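Local coordinates for neutral proteinase inhibitor ScNPI (Streptomyces caespitosus, PDB 4HWX), which probably inhibits serine proteinases of the subtilisin type and, as a secreted homodimer, appears able to target a metallopeptidase as well, at residues Leu68-Thr80 with Trp92-Leu106. Residues are numbered along the deposited sequence; the frame is centred on the assembly and turned at random.
Sequences LVCPMYFDPVTVT and WKHTFSNTCVMSANL. With ACT (acetate ion), chain E.
N98, the N-cap of helix 99-105, reaches across to the backbone of P71 and Y73, the residues on each side of M72. The C70-C100 disulfide, with SG atoms 2.0 Å apart, ties the same loop to the first turn of the helix. This is the inhibitory-loop arrangement of the Streptomyces subtilisin inhibitor fold, in which M72 probably occupies the P1 position; its side chain leaves the backbone away from 92-106, but its CE end comes back near V101 CG2. Along N98, CB rests against Y73 CE1 at 3.6 Å, the side chains crossing at about a right angle. A chi1 of 58° holds CG between the backbone N and carbonyl carbon, and the amide divides its work from there. OD1 turns back to its own helix and accepts from V101 N (3.0 Å). ND2 faces the loop: it donates to Y73 O at 2.9 Å, nearly straight (166°) and in the carbonyl plane, and to P71 O along a more bent path (147°), from above the carbonyl plane. With both N-H groups and the carbonyl engaged, the amide cannot easily flip. Without that amide, as with an alanine here, P71 O and Y73 O would probably lose their shared donor and V101 N its cap, leaving the loop around M72 freer to move. Past Y73, D75 N donates to S97 O, and the chain then enters strand 77-80, which runs antiparallel to 92-96 with V77-F96 and V79-H94 as hydrogen-bonded pairs. V77 and V79 lie beneath the helix. M102, extended beyond CG, lays SD against V77 CG2 (3.9 Å) and CE against V79 CG1 (3.5 Å), while V79 CG2 meets the edge of the F96 ring at CE2, 3.8 Å away.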
loop_
_atom_site.group_PDB
_atom_site.type_symbol
_atom_site.label_atom_id
_atom_site.label_comp_id
_atom_site.label_asym_id
_atom_site.label_seq_id
_atom_site.Cartn_x
_atom_site.Cartn_y
_atom_site.Cartn_z
ATOM N N LEU A 68 -20.679 18.246 -17.157
ATOM C CA LEU A 68 -19.311 17.996 -17.603
ATOM C C LEU A 68 -19.277 17.318 -18.978
ATOM O O LEU A 68 -20.145 16.509 -19.299
ATOM C CB LEU A 68 -18.536 17.128 -16.594
ATOM C CG LEU A 68 -18.315 17.730 -15.172
ATOM C CD1 LEU A 68 -17.651 16.714 -14.260
ATOM C CD2 LEU A 68 -17.476 19.007 -15.216
ATOM N N VAL A 69 -18.277 17.679 -19.784
ATOM C CA VAL A 69 -18.054 17.097 -21.103
ATOM C C VAL A 69 -16.611 16.607 -21.160
ATOM O O VAL A 69 -15.723 17.246 -20.588
ATOM C CB VAL A 69 -18.416 18.045 -22.292
ATOM C CG1 VAL A 69 -19.918 18.368 -22.321
ATOM C CG2 VAL A 69 -17.588 19.336 -22.278
ATOM N N CYS A 70 -16.366 15.469 -21.830
ATOM C CA CYS A 70 -15.009 14.910 -21.955
ATOM C C CYS A 70 -14.731 14.504 -23.399
ATOM O O CYS A 70 -15.646 14.013 -24.088
ATOM C CB CYS A 70 -14.817 13.705 -21.023
ATOM S SG CYS A 70 -14.554 14.118 -19.266
ATOM N N PRO A 71 -13.453 14.588 -23.830
ATOM C CA PRO A 71 -13.089 13.989 -25.127
ATOM C C PRO A 71 -13.194 12.458 -24.976
ATOM O O PRO A 71 -13.084 11.926 -23.855
ATOM C CB PRO A 71 -11.655 14.484 -25.357
ATOM C CG PRO A 71 -11.093 14.653 -23.984
ATOM C CD PRO A 71 -12.255 15.080 -23.105
ATOM N N MET A 72 -13.406 11.743 -26.087
ATOM C CA MET A 72 -13.626 10.290 -26.009
ATOM C C MET A 72 -12.431 9.459 -26.446
ATOM O O MET A 72 -12.553 8.236 -26.526
ATOM C CB MET A 72 -14.869 9.905 -26.831
ATOM C CG MET A 72 -16.149 10.530 -26.293
ATOM S SD MET A 72 -16.777 9.601 -24.904
ATOM C CE MET A 72 -16.074 10.438 -23.578
ATOM N N TYR A 73 -11.258 10.067 -26.635
ATOM C CA TYR A 73 -10.087 9.258 -26.992
ATOM C C TYR A 73 -9.770 8.278 -25.868
ATOM O O TYR A 73 -10.046 8.556 -24.682
ATOM C CB TYR A 73 -8.866 10.146 -27.329
ATOM C CG TYR A 73 -8.438 11.057 -26.200
ATOM C CD1 TYR A 73 -7.734 10.560 -25.105
ATOM C CD2 TYR A 73 -8.628 12.436 -26.282
ATOM C CE1 TYR A 73 -7.369 11.385 -24.047
ATOM C CE2 TYR A 73 -8.219 13.282 -25.252
ATOM C CZ TYR A 73 -7.599 12.746 -24.129
ATOM O OH TYR A 73 -7.160 13.542 -23.109
ATOM N N PHE A 74 -9.302 7.090 -26.241
ATOM C CA PHE A 74 -8.953 6.054 -25.277
ATOM C C PHE A 74 -7.476 6.191 -24.951
ATOM O O PHE A 74 -6.620 5.994 -25.817
ATOM C CB PHE A 74 -9.284 4.644 -25.813
ATOM C CG PHE A 74 -8.928 3.507 -24.881
ATOM C CD1 PHE A 74 -9.608 3.327 -23.682
ATOM C CD2 PHE A 74 -7.926 2.598 -25.217
ATOM C CE1 PHE A 74 -9.283 2.265 -22.828
ATOM C CE2 PHE A 74 -7.617 1.524 -24.370
ATOM C CZ PHE A 74 -8.305 1.357 -23.190
ATOM N N ASP A 75 -7.184 6.585 -23.709
ATOM C CA ASP A 75 -5.816 6.761 -23.235
ATOM C C ASP A 75 -5.924 6.435 -21.758
ATOM O O ASP A 75 -6.070 7.336 -20.936
ATOM C CB ASP A 75 -5.319 8.188 -23.562
ATOM C CG ASP A 75 -3.835 8.388 -23.395
ATOM O OD1 ASP A 75 -3.154 7.449 -22.886
ATOM O OD2 ASP A 75 -3.336 9.456 -23.818
ATOM N N PRO A 76 -6.022 5.119 -21.452
ATOM C CA PRO A 76 -6.389 4.685 -20.096
ATOM C C PRO A 76 -5.456 5.117 -18.980
ATOM O O PRO A 76 -4.232 5.246 -19.145
ATOM C CB PRO A 76 -6.448 3.154 -20.211
ATOM C CG PRO A 76 -5.607 2.825 -21.420
ATOM C CD PRO A 76 -5.928 3.955 -22.361
ATOM N N VAL A 77 -6.088 5.360 -17.831
ATOM C CA VAL A 77 -5.475 5.776 -16.580
ATOM C C VAL A 77 -6.124 4.926 -15.479
ATOM O O VAL A 77 -7.355 4.815 -15.420
ATOM C CB VAL A 77 -5.558 7.324 -16.335
ATOM C CG1 VAL A 77 -7.001 7.841 -16.341
ATOM C CG2 VAL A 77 -4.863 7.725 -15.034
ATOM N N THR A 78 -5.291 4.305 -14.631
ATOM C CA THR A 78 -5.771 3.392 -13.591
ATOM C C THR A 78 -5.423 3.904 -12.205
ATOM O O THR A 78 -4.301 4.332 -11.956
ATOM C CB THR A 78 -5.176 1.991 -13.866
ATOM O OG1 THR A 78 -5.660 1.562 -15.150
ATOM C CG2 THR A 78 -5.530 0.934 -12.770
ATOM N N VAL A 79 -6.408 3.874 -11.308
ATOM C CA VAL A 79 -6.228 4.237 -9.907
ATOM C C VAL A 79 -6.117 2.935 -9.120
ATOM O O VAL A 79 -6.760 1.945 -9.478
ATOM C CB VAL A 79 -7.315 5.178 -9.329
ATOM C CG1 VAL A 79 -7.241 6.561 -9.956
ATOM C CG2 VAL A 79 -8.729 4.598 -9.449
ATOM N N THR A 80 -5.272 2.921 -8.090
ATOM C CA THR A 80 -5.086 1.745 -7.231
ATOM C C THR A 80 -5.187 2.158 -5.779
ATOM O O THR A 80 -4.893 3.303 -5.438
ATOM C CB THR A 80 -3.744 1.018 -7.481
ATOM O OG1 THR A 80 -2.660 1.824 -7.015
ATOM C CG2 THR A 80 -3.541 0.595 -8.922
ATOM N N TRP A 92 -7.578 -2.780 -4.412
ATOM C CA TRP A 92 -8.607 -2.260 -5.312
ATOM C C TRP A 92 -7.990 -1.474 -6.453
ATOM O O TRP A 92 -6.956 -0.825 -6.286
ATOM C CB TRP A 92 -9.590 -1.370 -4.520
ATOM C CG TRP A 92 -10.711 -0.748 -5.317
ATOM C CD1 TRP A 92 -11.932 -1.301 -5.586
ATOM C CD2 TRP A 92 -10.730 0.567 -5.894
ATOM N NE1 TRP A 92 -12.707 -0.420 -6.300
ATOM C CE2 TRP A 92 -11.997 0.740 -6.499
ATOM C CE3 TRP A 92 -9.815 1.637 -5.920
ATOM C CZ2 TRP A 92 -12.359 1.925 -7.151
ATOM C CZ3 TRP A 92 -10.190 2.824 -6.534
ATOM C CH2 TRP A 92 -11.453 2.962 -7.136
ATOM N N LYS A 93 -8.635 -1.542 -7.622
ATOM C CA LYS A 93 -8.221 -0.754 -8.777
ATOM C C LYS A 93 -9.433 -0.422 -9.652
ATOM O O LYS A 93 -10.473 -1.078 -9.561
ATOM C CB LYS A 93 -7.114 -1.444 -9.597
ATOM C CG LYS A 93 -7.545 -2.730 -10.305
ATOM C CD LYS A 93 -6.390 -3.329 -11.104
ATOM C CE LYS A 93 -6.740 -4.676 -11.692
ATOM N NZ LYS A 93 -5.568 -5.321 -12.348
ATOM N N HIS A 94 -9.286 0.604 -10.488
ATOM C CA HIS A 94 -10.300 1.015 -11.467
ATOM C C HIS A 94 -9.609 1.716 -12.596
ATOM O O HIS A 94 -8.796 2.600 -12.339
ATOM C CB HIS A 94 -11.399 1.914 -10.863
ATOM C CG HIS A 94 -12.568 2.090 -11.786
ATOM N ND1 HIS A 94 -13.672 1.247 -11.728
ATOM C CD2 HIS A 94 -12.747 2.973 -12.803
ATOM C CE1 HIS A 94 -14.498 1.668 -12.678
ATOM N NE2 HIS A 94 -13.986 2.700 -13.353
ATOM N N THR A 95 -9.919 1.313 -13.838
ATOM C CA THR A 95 -9.361 1.894 -15.072
ATOM C C THR A 95 -10.396 2.821 -15.718
ATOM O O THR A 95 -11.542 2.424 -15.919
ATOM C CB THR A 95 -8.922 0.791 -16.053
ATOM O OG1 THR A 95 -7.967 -0.043 -15.405
ATOM C CG2 THR A 95 -8.297 1.353 -17.343
ATOM N N PHE A 96 -9.987 4.056 -16.006
ATOM C CA PHE A 96 -10.813 5.050 -16.684
ATOM C C PHE A 96 -10.336 5.207 -18.146
ATOM O O PHE A 96 -9.149 5.026 -18.414
ATOM C CB PHE A 96 -10.757 6.395 -15.943
ATOM C CG PHE A 96 -11.275 6.355 -14.524
ATOM C CD1 PHE A 96 -12.642 6.465 -14.259
ATOM C CD2 PHE A 96 -10.397 6.238 -13.446
ATOM C CE1 PHE A 96 -13.121 6.434 -12.943
ATOM C CE2 PHE A 96 -10.877 6.238 -12.124
ATOM C CZ PHE A 96 -12.234 6.335 -11.883
ATOM N N SER A 97 -11.258 5.585 -19.072
ATOM C CA SER A 97 -11.008 5.793 -20.519
ATOM C C SER A 97 -9.856 6.777 -20.760
ATOM O O SER A 97 -9.044 6.562 -21.653
ATOM C CB SER A 97 -12.274 6.343 -21.190
ATOM O OG SER A 97 -13.381 5.483 -21.003
ATOM N N ASN A 98 -9.823 7.873 -19.976
ATOM C CA ASN A 98 -8.811 8.930 -20.026
ATOM C C ASN A 98 -8.875 9.754 -18.729
ATOM O O ASN A 98 -9.711 9.471 -17.868
ATOM C CB ASN A 98 -8.978 9.818 -21.286
ATOM C CG ASN A 98 -10.329 10.464 -21.400
ATOM O OD1 ASN A 98 -10.820 11.077 -20.459
ATOM N ND2 ASN A 98 -10.966 10.367 -22.561
ATOM N N THR A 99 -7.985 10.746 -18.582
ATOM C CA THR A 99 -7.920 11.562 -17.362
ATOM C C THR A 99 -9.161 12.395 -17.135
ATOM O O THR A 99 -9.542 12.584 -15.972
ATOM C CB THR A 99 -6.687 12.461 -17.356
ATOM O OG1 THR A 99 -6.763 13.360 -18.465
ATOM C CG2 THR A 99 -5.390 11.651 -17.368
ATOM N N CYS A 100 -9.794 12.907 -18.213
ATOM C CA CYS A 100 -11.015 13.702 -18.066
ATOM C C CYS A 100 -12.122 12.839 -17.431
ATOM O O CYS A 100 -12.819 13.299 -16.528
ATOM C CB CYS A 100 -11.461 14.276 -19.411
ATOM S SG CYS A 100 -12.920 15.354 -19.297
ATOM N N VAL A 101 -12.310 11.612 -17.941
ATOM C CA VAL A 101 -13.329 10.657 -17.452
ATOM C C VAL A 101 -13.027 10.283 -15.973
ATOM O O VAL A 101 -13.937 10.220 -15.138
ATOM C CB VAL A 101 -13.445 9.397 -18.361
ATOM C CG1 VAL A 101 -14.460 8.394 -17.789
ATOM C CG2 VAL A 101 -13.840 9.788 -19.792
ATOM N N MET A 102 -11.755 10.112 -15.655
ATOM C CA MET A 102 -11.328 9.834 -14.285
ATOM C C MET A 102 -11.753 10.954 -13.353
ATOM O O MET A 102 -12.404 10.685 -12.330
ATOM C CB MET A 102 -9.806 9.645 -14.221
ATOM C CG MET A 102 -9.310 9.576 -12.797
ATOM S SD MET A 102 -7.547 9.207 -12.693
ATOM C CE MET A 102 -7.203 9.941 -11.010
ATOM N N SER A 103 -11.419 12.206 -13.729
ATOM C CA SER A 103 -11.769 13.394 -12.936
ATOM C C SER A 103 -13.292 13.501 -12.745
ATOM O O SER A 103 -13.753 13.728 -11.603
ATOM C CB SER A 103 -11.211 14.662 -13.580
ATOM O OG SER A 103 -11.627 15.815 -12.866
ATOM N N ALA A 104 -14.069 13.265 -13.828
ATOM C CA ALA A 104 -15.539 13.352 -13.778
ATOM C C ALA A 104 -16.149 12.355 -12.775
ATOM O O ALA A 104 -17.068 12.721 -12.029
ATOM C CB ALA A 104 -16.136 13.122 -15.161
ATOM N N ASN A 105 -15.621 11.122 -12.737
ATOM C CA ASN A 105 -16.170 10.070 -11.872
ATOM C C ASN A 105 -15.589 10.050 -10.473
ATOM O O ASN A 105 -16.177 9.412 -9.598
ATOM C CB ASN A 105 -15.945 8.713 -12.512
ATOM C CG ASN A 105 -16.874 8.492 -13.664
ATOM O OD1 ASN A 105 -18.012 8.047 -13.481
ATOM N ND2 ASN A 105 -16.443 8.888 -14.856
ATOM N N LEU A 106 -14.439 10.707 -10.248
ATOM C CA LEU A 106 -13.847 10.670 -8.920
ATOM C C LEU A 106 -14.164 11.920 -8.147
ATOM O O LEU A 106 -13.406 12.264 -7.236
ATOM C CB LEU A 106 -12.338 10.382 -8.939
ATOM C CG LEU A 106 -11.995 8.897 -8.982
ATOM C CD1 LEU A 106 -10.495 8.701 -9.146
ATOM C CD2 LEU A 106 -12.514 8.144 -7.724
HETATM C C ACT E . -16.348 4.247 -15.507
HETATM O O ACT E . -17.081 4.103 -16.511
HETATM O OXT ACT E . -15.129 4.177 -15.621
HETATM C CH3 ACT E . -16.972 4.488 -14.155
HETATM O O HOH W 1 -8.439 13.655 -20.840
HETATM O O HOH W 2 -4.774 13.732 -20.605
#